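Local structure of SorB (Sorangium cellulosum, 6B2V) at residues V158-R163 / A171-L176; L55-Q60 / D206-N211; A179-S184 / A217-L222; E52-L55 / L61-A64; L145-V150 / G248-A253. The protein is a polyketide synthase of the sorangicin pathway whose module-nine pyran synthase domain, described here, probably closes a pyran ring in the growing chain. All coordinates share one frame; numbering follows the deposited sequence.

Contact 1 (V158-R163 / A171-L176); sequences VDARTR and ASYDKL
Arg161 and Tyr173 both direct CG away from their own backbone N. For Arg161 chi1 is -173°, and the chain then bends at chi3 (-67°), which turns the guanidinium so that Tyr173 CD2 lies over its face. The site lies in the C-terminal hotdog fold, where helix 160-166 meets the 3-10 turn 173-175 that precedes strand 178-183. The first turn of the helix and the short turn are tied together mainly by one long side chain.

The aliphatic part of Arg161 does the packing. Its CB sits almost centrally over one face of the Tyr173 ring, 3.6 Å from the centroid, in a CH-pi contact. CG rests over the same ring, 3.6 Å from Tyr173 CD2. Farther out, Arg161 CZ is 3.5 Å from Tyr173 CD2. The two planes are 56° apart, so this is not a parallel stack.

The charged end passes on to Asp174. Arg161 NH1 donates to Asp174 OD1 at 2.8 Å and NH2 to the same OD1 at 2.9 Å. This is an end-on salt bridge in which both nitrogens grip one oxygen. Asp174 OD1 lies close to the guanidinium plane. The NH1 bond reaches it from above the carboxylate plane.

The helix start is itself fixed. Asp159 is the N-cap, and its OD1 accepts from Thr162 N at 3.1 Å. Strand 178-183 packs beside both segments, with Leu181 on Ala160 and Ile178 on Tyr173. At the hydroxyl end of the ring, CB of the buried Ala160 lies 3.7 Å from Tyr173 OH.

Contact 2 (L55-Q60 / D206-N211); sequences LMDHEQ and DPNLGN
Asp57 meets Asn208 with its CB and with OD2. CB points toward helix 207-225 and lies 4.0 Å from Asn208 OD1. CG is turned to the side of its own backbone N. From there OD2 reaches the amide and accepts from Asn208 ND2 at 3.3 Å. The bond is long but nearly straight, with an N-H...O angle of 174°. ND2 comes from the anti side of OD2, 25° out of the carboxylate plane. The other oxygen, OD1, has a long, weak ion pair with Lys175.

Asp206 is the N-cap, just before the helix that carries Asn208, and its OD1 takes the N-H of Asn208 at 2.9 Å. Asn208 is thus held at both its backbone N and its side-chain amide.

This is the seam of a double hotdog: segment 55-60 belongs to the N-terminal fold and segment 206-211 to the C-terminal one. Related dehydratases place a histidine from the first and an aspartate from the second in the pocket between them. The placement of His58 and Asn211 is consistent with those two positions.

His58 CD2 lies 3.4 Å from Asn211 OD1, with ring and amide planes only 9° apart. NE2 is also near OD1, but the angle is too poor for a hydrogen bond. The ring is held instead through ND1, which bonds to Leu61 O. The turn that carries His58 is closed by Leu55 O, which accepts from both His58 N and Gln60 N.

Contact 3 (A179-S184 / A217-L222); sequences ASLVHS and AIFLSL
Strand 178-183 passes helix 207-225 with the CA atoms of His183 and Leu220 8.1 Å apart, which leaves room for Leu181 and His183 to meet Phe219 between them. Leu181 and His183 alternate with Val182 along the strand, so both point at the helix while Val182 points away.

Phe219 is the side chain they share. One face of its ring takes Leu181 CD2, which lies 4.0 Å from the centroid and nearly over the centre. This is a CH-pi contact. His183 is met by the edge of the same ring. Phe219 CE1 lies over one face of the imidazole, 3.6 Å from His183 CD2 and offset toward the rim. The pair is T-shaped, with planes 72° apart.

The helix here is the one that the strands of the C-terminal hotdog fold wrap around. Strands 156-158 and 187-192 flank the strand on its two edges. Near its start the strand carries a classic beta bulge, with Ala179 and Ser180 both opposite Ser191.

The His183 ring has a bond to its own neighbour. Its chi1 of 75° sets CG between the backbone N and the carbonyl carbon. From there ND1 donates to Ser184 O at 2.8 Å, and that oxygen lies close to the ring plane. This bond probably helps to fix the ring's rotation, with one face toward Phe219. Ser184 O also touches Leu220 CD1, at 4.3 Å. Arg163 and Asn164 of helix 160-166 pack on Phe219.

Contact 4 (E52-L55 / L61-A64); sequences EPFL and LFPA
Phe54 and Phe62 meet edge to face. The edge of Phe54 points at one face of Phe62, with CE2 of Phe54 3.6 Å from CE2 of Phe62. CZ of Phe54 is equally close to that CE2. The contact is offset toward the rim of the Phe62 ring, with centroids 5.2 Å apart. The planes are 88° apart, almost perpendicular.

The same edge of Phe54 also meets Pro63. Its CD2 lies 3.8 Å from Pro63 CD, which sits near the plane of the aromatic ring. One phenylalanine edge therefore packs against two consecutive residues of the loop.

Leu55 fills in beside them. Its CD2 reaches the loop backbone, 3.7 Å from Phe62 CA. It then touches the Phe62 side chain at CD2, 4.1 Å away. Leu55 CG also lies over one face of the Phe54 ring, offset toward its rim.

The torsion of Phe54 explains its reach. With chi1 at 83°, CG stands between the backbone N and the carbonyl carbon, and this swings the ring toward the loop. Glu52 is the N-cap, just before the helix, and its carboxylate accepts from the N-H groups of Asp49 and Gly50.

Within the N-terminal hotdog fold, the pair closes the short chain excursion between helix 53-56 and helix 64-77, which carries His58. Phe62 also packs edge to face with Phe48, from strand 41-48, and meets Tyr67 of helix 64-77. Pro207 of helix 207-225 touches Phe54, and Phe232 of strand 232-241 lies against Leu61.

Contact 5 (L145-V150 / G248-A253); sequences LDIEAV and GAYVHA
Leu145 and Val150 both meet the His252 ring from the same side, Leu145 near ND1 and Val150 near CD2 and NE2. The CG of His252 points away from the backbone N (chi1 -177°), which carries the imidazole out from strand 250-255 to helix 147-152. Leu145 CD1 and CD2 each come within 3.8 Å of His252 ND1. Val150 CG2 lies over the ring face, offset toward the rim, at 4.3 Å from its centroid. The hydrocarbon leaves the polar end to another partner: NE2 is hydrogen-bonded to Glu187 OE2.

Tyr250, two residues earlier on the same side of the strand, meets Ile147. Ile147 CG2 is centred over one face of the phenol ring in a CH-pi contact, 3.8 Å from the centroid. Its other branch runs out along the ring, and CD1 touches Tyr250 CD2 at 3.7 Å.

Asp146 is the N-cap, just before the helix, and its OD1 accepts from Ala149 N at 3.2 Å.

The helix packs on the outer side of the C-terminal hotdog strands. Strand 187-192 and strand 267-273 flank strand 250-255, and Val251, facing the other way, packs on Pro216 of helix 207-225.

Contacts 3 and 4 are buried; contacts 1, 2 and 5 are only partly so. Contacts 1, 3 and 5 belong largely to the C-terminal hotdog fold and contact 4 to the N-terminal one, while contact 2 spans the two. Helix 207-225 serves both contacts 2 and 3. Contacts 2 and 4 share helix 53-56, with centres about 5 Å apart. Contacts 3 and 5 touch where Leu220 and Ala217 meet Ala253. Contact 1 joins a salt bridge on its exposed side to a CH-pi contact. Contact 2, at the seam, is polar. Contacts 3, 4 and 5 pack rings and aliphatic groups, contact 5 doing so while only partly buried.

Contact 1 (V158-R163 / A171-L176)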
# COMPACT_ATOMS: atom_id res chain seq x y z
N VAL A 158 11.36 10.65 -16.57
CA VAL A 158 10.17 11.46 -16.59
C VAL A 158 9.96 12.41 -15.44
O VAL A 158 10.50 12.27 -14.43
CB VAL A 158 8.92 10.64 -16.73
CG1 VAL A 158 9.03 9.70 -17.89
CG2 VAL A 158 8.71 9.85 -15.50
N ASP A 159 9.14 13.41 -15.70
CA ASP A 159 8.75 14.40 -14.72
C ASP A 159 7.58 13.72 -14.05
O ASP A 159 6.51 13.73 -14.51
CB ASP A 159 8.33 15.62 -15.51
CG ASP A 159 7.68 16.69 -14.69
OD1 ASP A 159 7.42 16.53 -13.51
OD2 ASP A 159 7.38 17.70 -15.33
N ALA A 160 7.86 13.08 -12.93
CA ALA A 160 6.85 12.33 -12.22
C ALA A 160 5.67 13.14 -11.77
O ALA A 160 4.55 12.66 -11.80
CB ALA A 160 7.49 11.62 -11.05
N ARG A 161 5.92 14.35 -11.34
CA ARG A 161 4.81 15.15 -10.92
C ARG A 161 3.85 15.44 -12.06
O ARG A 161 2.70 15.12 -11.99
CB ARG A 161 5.35 16.48 -10.40
CG ARG A 161 4.32 17.40 -9.77
CD ARG A 161 4.82 18.80 -9.59
NE ARG A 161 5.89 18.99 -8.64
CZ ARG A 161 5.74 19.26 -7.35
NH1 ARG A 161 4.54 19.35 -6.79
NH2 ARG A 161 6.80 19.42 -6.59
N THR A 162 4.38 15.96 -13.15
CA THR A 162 3.53 16.28 -14.24
C THR A 162 2.79 15.09 -14.81
O THR A 162 1.61 15.15 -15.00
CB THR A 162 4.34 16.98 -15.35
OG1 THR A 162 4.95 18.15 -14.84
CG2 THR A 162 3.47 17.35 -16.48
N ARG A 163 3.49 14.00 -15.03
CA ARG A 163 2.87 12.84 -15.60
C ARG A 163 1.80 12.19 -14.77
O ARG A 163 0.79 11.81 -15.28
CB ARG A 163 3.91 11.79 -15.96
CG ARG A 163 4.86 12.24 -17.03
CD ARG A 163 4.23 12.20 -18.42
NE ARG A 163 3.68 10.90 -18.73
CZ ARG A 163 4.39 9.90 -19.22
NH1 ARG A 163 5.66 10.05 -19.46
NH2 ARG A 163 3.82 8.76 -19.48
N ALA A 171 -3.31 11.33 -4.86
CA ALA A 171 -2.28 11.81 -3.95
C ALA A 171 -1.67 13.18 -4.30
O ALA A 171 -1.42 13.46 -5.41
CB ALA A 171 -1.17 10.80 -3.87
N SER A 172 -1.36 13.94 -3.27
CA SER A 172 -0.70 15.19 -3.47
C SER A 172 0.77 14.85 -3.70
O SER A 172 1.42 14.37 -2.84
CB SER A 172 -0.82 16.02 -2.21
OG SER A 172 -2.14 16.46 -2.01
N TYR A 173 1.30 15.24 -4.84
CA TYR A 173 2.68 14.91 -5.18
C TYR A 173 3.69 15.43 -4.17
O TYR A 173 4.61 14.77 -3.80
CB TYR A 173 3.05 15.42 -6.56
CG TYR A 173 4.41 14.97 -6.99
CD1 TYR A 173 4.60 13.73 -7.54
CD2 TYR A 173 5.50 15.77 -6.82
CE1 TYR A 173 5.84 13.31 -7.91
CE2 TYR A 173 6.76 15.34 -7.19
CZ TYR A 173 6.91 14.11 -7.73
OH TYR A 173 8.13 13.70 -8.10
N ASP A 174 3.44 16.62 -3.66
CA ASP A 174 4.32 17.23 -2.69
C ASP A 174 4.40 16.45 -1.39
O ASP A 174 5.33 16.61 -0.64
CB ASP A 174 3.85 18.63 -2.36
CG ASP A 174 4.33 19.70 -3.32
OD1 ASP A 174 5.24 19.51 -4.11
OD2 ASP A 174 3.79 20.79 -3.26
N LYS A 175 3.36 15.69 -1.10
CA LYS A 175 3.31 14.90 0.12
C LYS A 175 3.92 13.52 -0.03
O LYS A 175 4.18 12.89 0.93
CB LYS A 175 1.88 14.79 0.60
CG LYS A 175 1.25 16.12 0.93
CD LYS A 175 1.90 16.72 2.15
CE LYS A 175 1.15 17.94 2.67
NZ LYS A 175 0.54 18.66 1.54
N LEU A 176 4.12 13.12 -1.26
CA LEU A 176 4.81 11.90 -1.57
C LEU A 176 6.32 12.07 -1.41
O LEU A 176 6.81 13.14 -1.29
CB LEU A 176 4.51 11.47 -2.99
CG LEU A 176 3.06 11.21 -3.35
CD1 LEU A 176 2.93 10.80 -4.77
CD2 LEU A 176 2.48 10.21 -2.39

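Contact 2 (L55-Q60 / D206-N211)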
# COMPACT_ATOMS: atom_id res chain seq x y z
N LEU A 55 -6.27 11.85 4.66
CA LEU A 55 -7.39 12.11 3.78
C LEU A 55 -7.30 13.39 2.96
O LEU A 55 -7.60 13.45 1.82
CB LEU A 55 -8.74 12.03 4.53
CG LEU A 55 -9.04 10.63 5.06
CD1 LEU A 55 -10.19 10.66 6.06
CD2 LEU A 55 -9.37 9.70 3.94
N MET A 56 -6.87 14.46 3.61
CA MET A 56 -6.72 15.74 2.98
C MET A 56 -5.68 15.72 1.88
O MET A 56 -5.83 16.38 0.89
CB MET A 56 -6.39 16.79 4.00
CG MET A 56 -7.56 17.06 4.90
SD MET A 56 -7.59 18.74 5.51
CE MET A 56 -6.21 18.55 6.59
N ASP A 57 -4.70 14.87 2.07
CA ASP A 57 -3.58 14.68 1.13
C ASP A 57 -3.98 13.74 -0.05
O ASP A 57 -3.19 13.46 -0.89
CB ASP A 57 -2.36 14.06 1.84
CG ASP A 57 -1.63 15.02 2.80
OD1 ASP A 57 -1.93 16.18 2.79
OD2 ASP A 57 -0.79 14.55 3.57
N HIS A 58 -5.20 13.22 -0.04
CA HIS A 58 -5.61 12.22 -1.00
C HIS A 58 -7.01 12.40 -1.57
O HIS A 58 -7.71 11.47 -1.74
CB HIS A 58 -5.47 10.85 -0.32
CG HIS A 58 -5.26 9.71 -1.23
ND1 HIS A 58 -6.27 8.84 -1.57
CD2 HIS A 58 -4.17 9.27 -1.88
CE1 HIS A 58 -5.80 7.92 -2.37
NE2 HIS A 58 -4.52 8.15 -2.57
N GLU A 59 -7.44 13.63 -1.72
CA GLU A 59 -8.74 14.00 -2.29
C GLU A 59 -9.94 13.44 -1.56
O GLU A 59 -10.91 13.16 -2.16
CB GLU A 59 -8.82 13.70 -3.77
CG GLU A 59 -7.84 14.50 -4.60
CD GLU A 59 -7.87 14.22 -6.09
OE1 GLU A 59 -8.55 13.33 -6.51
OE2 GLU A 59 -7.18 14.92 -6.84
N GLN A 60 -9.75 13.23 -0.28
CA GLN A 60 -10.75 12.74 0.63
C GLN A 60 -11.10 11.27 0.46
O GLN A 60 -12.04 10.82 1.05
CB GLN A 60 -12.02 13.58 0.62
CG GLN A 60 -11.79 15.06 0.84
CD GLN A 60 -11.09 15.40 2.13
OE1 GLN A 60 -10.18 16.17 2.13
NE2 GLN A 60 -11.54 14.88 3.19
N ASP A 206 3.17 4.90 6.83
CA ASP A 206 2.42 6.11 6.63
C ASP A 206 1.86 6.01 5.21
O ASP A 206 2.52 5.66 4.32
CB ASP A 206 3.37 7.35 6.69
CG ASP A 206 2.66 8.71 6.62
OD1 ASP A 206 1.95 9.10 5.70
OD2 ASP A 206 2.85 9.49 7.49
N PRO A 207 0.65 6.49 5.03
CA PRO A 207 0.02 6.42 3.74
C PRO A 207 0.79 7.17 2.67
O PRO A 207 0.73 6.78 1.58
CB PRO A 207 -1.36 6.99 4.00
CG PRO A 207 -1.62 6.60 5.38
CD PRO A 207 -0.33 6.74 6.09
N ASN A 208 1.40 8.27 3.02
CA ASN A 208 2.14 9.00 2.01
C ASN A 208 3.33 8.19 1.45
O ASN A 208 3.61 8.25 0.29
CB ASN A 208 2.61 10.35 2.55
CG ASN A 208 1.49 11.38 2.61
OD1 ASN A 208 0.55 11.27 1.92
ND2 ASN A 208 1.63 12.34 3.47
N LEU A 209 4.03 7.51 2.35
CA LEU A 209 5.11 6.64 1.97
C LEU A 209 4.55 5.41 1.22
O LEU A 209 5.08 5.04 0.26
CB LEU A 209 5.94 6.21 3.18
CG LEU A 209 7.10 5.24 2.93
CD1 LEU A 209 8.05 5.74 1.86
CD2 LEU A 209 7.86 5.07 4.21
N GLY A 210 3.46 4.84 1.69
CA GLY A 210 2.90 3.72 0.98
C GLY A 210 2.48 4.03 -0.43
O GLY A 210 2.68 3.30 -1.29
N ASN A 211 1.86 5.17 -0.59
CA ASN A 211 1.49 5.63 -1.93
C ASN A 211 2.71 5.89 -2.80
O ASN A 211 2.67 5.72 -3.96
CB ASN A 211 0.63 6.88 -1.86
CG ASN A 211 -0.81 6.56 -1.59
OD1 ASN A 211 -1.49 7.34 -1.01
ND2 ASN A 211 -1.24 5.45 -2.03

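Contact 3 (A179-S184 / A217-L222)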
# COMPACT_ATOMS: atom_id res chain seq x y z
N ALA A 179 11.16 11.65 -5.77
CA ALA A 179 12.02 12.73 -6.21
C ALA A 179 12.44 12.63 -7.66
O ALA A 179 12.76 13.58 -8.26
CB ALA A 179 13.26 12.80 -5.39
N SER A 180 12.47 11.44 -8.16
CA SER A 180 12.80 11.17 -9.55
C SER A 180 12.19 9.84 -9.98
O SER A 180 11.89 9.04 -9.18
CB SER A 180 14.31 11.07 -9.77
OG SER A 180 14.79 9.85 -9.26
N LEU A 181 12.01 9.66 -11.28
CA LEU A 181 11.49 8.44 -11.82
C LEU A 181 12.07 8.07 -13.20
O LEU A 181 12.01 8.85 -14.06
CB LEU A 181 9.96 8.57 -11.93
CG LEU A 181 9.16 7.40 -12.51
CD1 LEU A 181 9.35 6.13 -11.70
CD2 LEU A 181 7.67 7.71 -12.50
N VAL A 182 12.62 6.87 -13.36
CA VAL A 182 13.10 6.38 -14.63
C VAL A 182 12.47 5.01 -14.89
O VAL A 182 12.08 4.33 -14.02
CB VAL A 182 14.65 6.30 -14.73
CG1 VAL A 182 15.31 7.66 -14.56
CG2 VAL A 182 15.21 5.31 -13.72
N HIS A 183 12.37 4.70 -16.16
CA HIS A 183 11.77 3.46 -16.54
C HIS A 183 12.14 2.92 -17.92
O HIS A 183 12.60 3.60 -18.72
CB HIS A 183 10.23 3.62 -16.43
CG HIS A 183 9.58 4.42 -17.52
ND1 HIS A 183 9.09 3.83 -18.65
CD2 HIS A 183 9.34 5.74 -17.65
CE1 HIS A 183 8.55 4.75 -19.42
NE2 HIS A 183 8.70 5.91 -18.84
N SER A 184 11.95 1.63 -18.05
CA SER A 184 12.00 0.94 -19.33
C SER A 184 10.55 0.59 -19.75
O SER A 184 9.62 1.11 -19.23
CB SER A 184 12.79 -0.37 -19.30
OG SER A 184 12.18 -1.28 -18.49
N ALA A 217 4.54 1.59 -9.67
CA ALA A 217 3.91 0.41 -10.22
C ALA A 217 2.66 0.75 -11.04
O ALA A 217 2.44 0.18 -12.04
CB ALA A 217 3.58 -0.59 -9.12
N ILE A 218 1.86 1.65 -10.51
CA ILE A 218 0.69 2.08 -11.23
C ILE A 218 1.07 2.83 -12.51
O ILE A 218 0.51 2.60 -13.52
CB ILE A 218 -0.21 2.91 -10.34
CG1 ILE A 218 -0.79 2.03 -9.27
CG2 ILE A 218 -1.31 3.57 -11.15
CD1 ILE A 218 -1.33 2.78 -8.10
N PHE A 219 2.10 3.65 -12.43
CA PHE A 219 2.58 4.34 -13.58
C PHE A 219 3.02 3.32 -14.65
O PHE A 219 2.69 3.46 -15.78
CB PHE A 219 3.74 5.29 -13.15
CG PHE A 219 4.49 5.91 -14.27
CD1 PHE A 219 5.53 5.27 -14.82
CD2 PHE A 219 4.11 7.10 -14.76
CE1 PHE A 219 6.21 5.80 -15.87
CE2 PHE A 219 4.80 7.67 -15.81
CZ PHE A 219 5.84 7.01 -16.35
N LEU A 220 3.70 2.27 -14.26
CA LEU A 220 4.11 1.25 -15.17
C LEU A 220 2.91 0.54 -15.83
O LEU A 220 2.91 0.26 -16.97
CB LEU A 220 5.00 0.23 -14.46
CG LEU A 220 6.01 -0.58 -15.17
CD1 LEU A 220 6.85 0.28 -16.10
CD2 LEU A 220 6.88 -1.20 -14.10
N SER A 221 1.88 0.31 -15.03
CA SER A 221 0.67 -0.35 -15.52
C SER A 221 0.07 0.48 -16.61
O SER A 221 -0.32 -0.03 -17.57
CB SER A 221 -0.36 -0.56 -14.37
OG SER A 221 -1.49 -1.31 -14.76
N LEU A 222 0.00 1.77 -16.40
CA LEU A 222 -0.52 2.69 -17.41
C LEU A 222 0.32 2.75 -18.69
O LEU A 222 -0.19 2.60 -19.76
CB LEU A 222 -0.69 4.08 -16.82
CG LEU A 222 -1.78 4.15 -15.76
CD1 LEU A 222 -1.70 5.51 -15.11
CD2 LEU A 222 -3.13 3.94 -16.34

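Contact 4 (E52-L55 / L61-A64)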
# COMPACT_ATOMS: atom_id res chain seq x y z
N GLU A 52 -8.24 14.72 8.65
CA GLU A 52 -7.01 14.00 8.86
C GLU A 52 -6.09 14.27 7.66
O GLU A 52 -6.55 14.29 6.56
CB GLU A 52 -7.28 12.49 9.00
CG GLU A 52 -8.08 12.06 10.23
CD GLU A 52 -9.58 12.22 10.05
OE1 GLU A 52 -10.01 12.46 8.97
OE2 GLU A 52 -10.31 12.09 11.02
N PRO A 53 -4.80 14.43 7.90
CA PRO A 53 -3.89 14.73 6.81
C PRO A 53 -3.91 13.64 5.77
O PRO A 53 -4.00 13.95 4.62
CB PRO A 53 -2.54 14.79 7.50
CG PRO A 53 -2.86 15.29 8.84
CD PRO A 53 -4.10 14.50 9.18
N PHE A 54 -3.97 12.39 6.17
CA PHE A 54 -3.96 11.30 5.19
C PHE A 54 -5.11 11.38 4.22
O PHE A 54 -4.98 10.92 3.14
CB PHE A 54 -3.71 9.92 5.78
CG PHE A 54 -4.91 9.26 6.35
CD1 PHE A 54 -5.31 9.52 7.61
CD2 PHE A 54 -5.64 8.40 5.61
CE1 PHE A 54 -6.42 8.93 8.13
CE2 PHE A 54 -6.76 7.82 6.10
CZ PHE A 54 -7.15 8.07 7.37
N LEU A 55 -6.27 11.85 4.66
CA LEU A 55 -7.39 12.11 3.78
C LEU A 55 -7.30 13.39 2.96
O LEU A 55 -7.60 13.45 1.82
CB LEU A 55 -8.74 12.03 4.53
CG LEU A 55 -9.04 10.63 5.06
CD1 LEU A 55 -10.19 10.66 6.06
CD2 LEU A 55 -9.37 9.70 3.94
N LEU A 61 -10.29 10.58 -0.30
CA LEU A 61 -10.48 9.17 -0.58
C LEU A 61 -9.55 8.34 0.30
O LEU A 61 -8.40 8.53 0.30
CB LEU A 61 -10.21 8.91 -2.06
CG LEU A 61 -10.11 7.45 -2.49
CD1 LEU A 61 -11.44 6.77 -2.41
CD2 LEU A 61 -9.53 7.30 -3.85
N PHE A 62 -10.09 7.40 1.04
CA PHE A 62 -9.27 6.61 1.94
C PHE A 62 -8.36 5.79 1.07
O PHE A 62 -8.81 5.02 0.30
CB PHE A 62 -10.20 5.72 2.79
CG PHE A 62 -9.61 5.23 4.07
CD1 PHE A 62 -8.82 4.15 4.09
CD2 PHE A 62 -9.92 5.83 5.25
CE1 PHE A 62 -8.31 3.65 5.27
CE2 PHE A 62 -9.39 5.37 6.44
CZ PHE A 62 -8.58 4.28 6.45
N PRO A 63 -7.06 5.92 1.28
CA PRO A 63 -6.13 5.22 0.42
C PRO A 63 -6.15 3.74 0.61
O PRO A 63 -6.22 3.27 1.70
CB PRO A 63 -4.76 5.79 0.81
CG PRO A 63 -5.05 7.02 1.53
CD PRO A 63 -6.36 6.80 2.21
N ALA A 64 -5.91 3.04 -0.48
CA ALA A 64 -5.89 1.59 -0.45
C ALA A 64 -4.86 1.07 0.55
O ALA A 64 -5.07 0.20 1.32
CB ALA A 64 -5.57 1.06 -1.84

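Contact 5 (L145-V150 / G248-A253)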
# COMPACT_ATOMS: atom_id res chain seq x y z
N LEU A 145 19.27 -5.15 -3.63
CA LEU A 145 19.10 -4.72 -4.99
C LEU A 145 20.31 -3.97 -5.52
O LEU A 145 20.78 -3.09 -4.90
CB LEU A 145 17.90 -3.83 -5.10
CG LEU A 145 17.56 -3.32 -6.49
CD1 LEU A 145 17.17 -4.53 -7.34
CD2 LEU A 145 16.39 -2.36 -6.36
N ASP A 146 20.74 -4.35 -6.72
CA ASP A 146 21.83 -3.70 -7.41
C ASP A 146 21.21 -2.51 -8.10
O ASP A 146 20.81 -2.52 -9.21
CB ASP A 146 22.43 -4.69 -8.39
CG ASP A 146 23.68 -4.19 -9.07
OD1 ASP A 146 23.90 -3.01 -9.05
OD2 ASP A 146 24.36 -5.07 -9.61
N ILE A 147 21.17 -1.42 -7.35
CA ILE A 147 20.54 -0.22 -7.83
C ILE A 147 21.21 0.36 -9.07
O ILE A 147 20.54 0.81 -9.91
CB ILE A 147 20.46 0.83 -6.70
CG1 ILE A 147 19.67 0.25 -5.55
CG2 ILE A 147 19.87 2.17 -7.14
CD1 ILE A 147 19.96 0.94 -4.26
N GLU A 148 22.52 0.33 -9.12
CA GLU A 148 23.17 0.84 -10.30
C GLU A 148 22.80 0.04 -11.57
O GLU A 148 22.60 0.59 -12.61
CB GLU A 148 24.68 0.99 -10.14
CG GLU A 148 25.49 1.03 -11.45
CD GLU A 148 25.34 2.30 -12.30
OE1 GLU A 148 24.57 3.14 -11.97
OE2 GLU A 148 26.02 2.35 -13.30
N ALA A 149 22.70 -1.27 -11.41
CA ALA A 149 22.32 -2.07 -12.54
C ALA A 149 20.94 -1.71 -13.03
O ALA A 149 20.73 -1.59 -14.18
CB ALA A 149 22.37 -3.53 -12.17
N VAL A 150 20.04 -1.50 -12.10
CA VAL A 150 18.70 -1.11 -12.48
C VAL A 150 18.71 0.24 -13.18
O VAL A 150 18.07 0.39 -14.15
CB VAL A 150 17.75 -1.02 -11.28
CG1 VAL A 150 16.40 -0.50 -11.72
CG2 VAL A 150 17.59 -2.35 -10.60
N GLY A 248 13.52 4.26 3.54
CA GLY A 248 13.43 4.14 2.11
C GLY A 248 14.19 5.14 1.26
O GLY A 248 14.22 6.31 1.54
N ALA A 249 14.81 4.60 0.21
CA ALA A 249 15.53 5.41 -0.71
C ALA A 249 15.15 5.19 -2.18
O ALA A 249 15.33 6.08 -2.95
CB ALA A 249 17.02 5.22 -0.54
N TYR A 250 14.68 4.00 -2.52
CA TYR A 250 14.28 3.70 -3.89
C TYR A 250 13.07 2.80 -3.92
O TYR A 250 12.88 2.03 -3.06
CB TYR A 250 15.41 2.98 -4.68
CG TYR A 250 16.59 3.83 -5.00
CD1 TYR A 250 16.56 4.60 -6.09
CD2 TYR A 250 17.69 3.86 -4.21
CE1 TYR A 250 17.60 5.40 -6.43
CE2 TYR A 250 18.76 4.71 -4.54
CZ TYR A 250 18.67 5.47 -5.65
OH TYR A 250 19.67 6.31 -6.14
N VAL A 251 12.29 2.90 -4.99
CA VAL A 251 11.15 2.04 -5.24
C VAL A 251 11.44 1.40 -6.63
O VAL A 251 11.68 2.07 -7.54
CB VAL A 251 9.85 2.83 -5.27
CG1 VAL A 251 8.70 1.97 -5.71
CG2 VAL A 251 9.53 3.39 -3.92
N HIS A 252 11.39 0.08 -6.67
CA HIS A 252 11.66 -0.75 -7.82
C HIS A 252 10.44 -1.57 -8.16
O HIS A 252 10.13 -2.45 -7.49
CB HIS A 252 12.83 -1.67 -7.52
CG HIS A 252 13.24 -2.53 -8.68
ND1 HIS A 252 13.65 -3.83 -8.54
CD2 HIS A 252 13.26 -2.27 -10.00
CE1 HIS A 252 13.91 -4.32 -9.73
NE2 HIS A 252 13.73 -3.38 -10.63
N ALA A 253 9.83 -1.21 -9.27
CA ALA A 253 8.64 -1.85 -9.79
C ALA A 253 8.87 -2.49 -11.15
O ALA A 253 9.54 -1.97 -11.96
CB ALA A 253 7.56 -0.80 -10.01